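Side-chain contact in nitric oxide dioxygenase (Rhodothermus marinus DSM 4252, PDB 6WK3), which binds heme in a globin fold and probably acts as a nitric oxide dioxygenase, here engineered as a carbene transferase: residues G89-A92 and V93-P96. The protein carries 1 engineered substitution. Residues are numbered along the deposited sequence; the frame is centred on the assembly and turned at random.
Sequences GVQA and VHYP. With HEM (protoporphyrin IX containing Fe), chain E.
Q91 and H94 grip each other in a local contact in the loop between helices 75-88 and 94-110, at the proximal FG corner of this globin beside the heme. Two hydrogen bonds run in opposite senses: Q91 N donates to H94 ND1 at 2.9 Å, tilted 22° from the ring plane, and H94 N returns one to Q91 O at 3.0 Å. Histidine suits the place because its ring, with CG beside the backbone N (chi1 -70°), offers an unprotonated nitrogen to a loop amide, while its CB lies 3.6 Å from the heme vinyl atom CAC. V90, branched and apolar, sets CG2 3.7 Å from HEM CHD and CG1 4.1 Å from Y95 CE2. The tyrosine ring takes HEM CMC over one face, 3.7 Å above its plane, and its OH is hydrogen-bonded to E137 and weakly to H85, the axial heme ligand. A phenylalanine in place of Y95 would probably leave the E137 carboxylate without its hydroxyl partner and H85 ND1 without its weak one. Upstream, G89, with positive phi, closes helix 75-88 in a Schellman motif; beyond, Y95 packs on A130, L133 and S134, joining the corner to helix 116-145.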
loop_
_atom_site.group_PDB
_atom_site.type_symbol
_atom_site.label_atom_id
_atom_site.label_comp_id
_atom_site.label_asym_id
_atom_site.label_seq_id
_atom_site.Cartn_x
_atom_site.Cartn_y
_atom_site.Cartn_z
ATOM N N GLY A 89 -6.525 4.636 4.910
ATOM C CA GLY A 89 -7.801 5.038 5.466
ATOM C C GLY A 89 -8.500 6.143 4.713
ATOM O O GLY A 89 -9.300 6.874 5.306
ATOM N N VAL A 90 -8.221 6.288 3.415
ATOM C CA VAL A 90 -8.911 7.294 2.617
ATOM C C VAL A 90 -10.393 6.955 2.549
ATOM O O VAL A 90 -10.781 5.788 2.406
ATOM C CB VAL A 90 -8.286 7.388 1.216
ATOM C CG1 VAL A 90 -9.148 8.252 0.298
ATOM C CG2 VAL A 90 -6.870 7.943 1.317
ATOM N N GLN A 91 -11.229 7.981 2.668
ATOM C CA GLN A 91 -12.663 7.820 2.826
ATOM C C GLN A 91 -13.396 8.440 1.647
ATOM O O GLN A 91 -12.867 9.302 0.940
ATOM C CB GLN A 91 -13.153 8.455 4.138
ATOM C CG GLN A 91 -12.669 7.738 5.394
ATOM C CD GLN A 91 -13.054 6.262 5.409
ATOM O OE1 GLN A 91 -14.108 5.872 4.898
ATOM N NE2 GLN A 91 -12.194 5.435 5.992
ATOM N N ALA A 92 -14.639 7.994 1.458
ATOM C CA ALA A 92 -15.437 8.457 0.329
ATOM C C ALA A 92 -15.619 9.968 0.355
ATOM O O ALA A 92 -15.622 10.619 -0.698
ATOM C CB ALA A 92 -16.794 7.755 0.327
ATOM N N VAL A 93 -15.760 10.548 1.548
ATOM C CA VAL A 93 -16.015 11.984 1.651
ATOM C C VAL A 93 -14.771 12.830 1.433
ATOM O O VAL A 93 -14.882 14.059 1.337
ATOM C CB VAL A 93 -16.638 12.323 3.016
ATOM C CG1 VAL A 93 -18.117 11.950 3.016
ATOM C CG2 VAL A 93 -15.892 11.607 4.135
ATOM N N HIS A 94 -13.591 12.213 1.346
ATOM C CA HIS A 94 -12.385 12.974 1.037
ATOM C C HIS A 94 -12.334 13.381 -0.431
ATOM O O HIS A 94 -11.730 14.407 -0.765
ATOM C CB HIS A 94 -11.141 12.158 1.391
ATOM C CG HIS A 94 -10.935 11.971 2.861
ATOM N ND1 HIS A 94 -10.611 10.751 3.417
ATOM C CD2 HIS A 94 -11.001 12.847 3.891
ATOM C CE1 HIS A 94 -10.484 10.885 4.725
ATOM N NE2 HIS A 94 -10.717 12.147 5.038
ATOM N N TYR A 95 -12.952 12.595 -1.313
ATOM C CA TYR A 95 -12.815 12.840 -2.747
ATOM C C TYR A 95 -13.303 14.215 -3.190
ATOM O O TYR A 95 -12.635 14.821 -4.045
ATOM C CB TYR A 95 -13.519 11.721 -3.526
ATOM C CG TYR A 95 -12.700 10.456 -3.535
ATOM C CD1 TYR A 95 -11.700 10.266 -4.478
ATOM C CD2 TYR A 95 -12.887 9.475 -2.568
ATOM C CE1 TYR A 95 -10.928 9.123 -4.477
ATOM C CE2 TYR A 95 -12.121 8.327 -2.562
ATOM C CZ TYR A 95 -11.144 8.156 -3.523
ATOM O OH TYR A 95 -10.372 7.021 -3.530
ATOM N N PRO A 96 -14.414 14.763 -2.685
ATOM C CA PRO A 96 -14.737 16.155 -3.040
ATOM C C PRO A 96 -13.664 17.145 -2.617
ATOM O O PRO A 96 -13.433 18.131 -3.329
ATOM C CB PRO A 96 -16.062 16.405 -2.308
ATOM C CG PRO A 96 -16.668 15.064 -2.171
ATOM C CD PRO A 96 -15.515 14.131 -1.935
HETATM C CHA HEM E . -1.800 7.598 -2.866
HETATM C CHB HEM E . -3.972 9.049 -6.970
HETATM C CHC HEM E . -7.680 10.551 -4.245
HETATM C CHD HEM E . -4.768 10.492 -0.353
HETATM C C1A HEM E . -2.081 7.794 -4.205
HETATM C C2A HEM E . -1.305 7.313 -5.326
HETATM C C3A HEM E . -1.897 7.715 -6.454
HETATM C C4A HEM E . -3.080 8.465 -6.098
HETATM C CMA HEM E . -1.409 7.431 -7.888
HETATM C CAA HEM E . -0.015 6.477 -5.236
HETATM C CBA HEM E . -0.403 5.003 -5.229
HETATM C CGA HEM E . 0.837 4.156 -5.337
HETATM O O1A HEM E . 1.352 3.708 -4.283
HETATM O O2A HEM E . 1.314 3.925 -6.477
HETATM C C1B HEM E . -5.208 9.540 -6.607
HETATM C C2B HEM E . -6.280 9.944 -7.495
HETATM C C3B HEM E . -7.304 10.373 -6.735
HETATM C C4B HEM E . -6.913 10.236 -5.345
HETATM C CMB HEM E . -6.180 9.889 -9.034
HETATM C CAB HEM E . -8.698 10.893 -7.164
HETATM C CBB HEM E . -9.250 10.633 -8.351
HETATM C C1C HEM E . -7.219 10.704 -2.952
HETATM C C2C HEM E . -7.978 11.210 -1.833
HETATM C C3C HEM E . -7.187 11.217 -0.756
HETATM C C4C HEM E . -5.888 10.687 -1.140
HETATM C CMC HEM E . -9.446 11.681 -1.885
HETATM C CAC HEM E . -7.651 11.696 0.637
HETATM C CBC HEM E . -6.781 12.199 1.510
HETATM C C1D HEM E . -3.754 9.595 -0.632
HETATM C C2D HEM E . -2.827 8.964 0.290
HETATM C C3D HEM E . -2.008 8.170 -0.422
HETATM C C4D HEM E . -2.388 8.261 -1.809
HETATM C CMD HEM E . -2.805 9.194 1.818
HETATM C CAD HEM E . -0.844 7.284 0.077
HETATM C CBD HEM E . -1.389 6.049 0.783
HETATM C CGD HEM E . -0.336 4.970 0.862
HETATM O O1D HEM E . 0.586 4.948 0.002
HETATM O O2D HEM E . -0.438 4.117 1.784
HETATM N NA HEM E . -3.156 8.492 -4.716
HETATM N NB HEM E . -5.634 9.729 -5.310
HETATM N NC HEM E . -5.953 10.398 -2.488
HETATM N ND HEM E . -3.446 9.137 -1.894
HETATM FE FE HEM E . -4.495 9.542 -3.607
#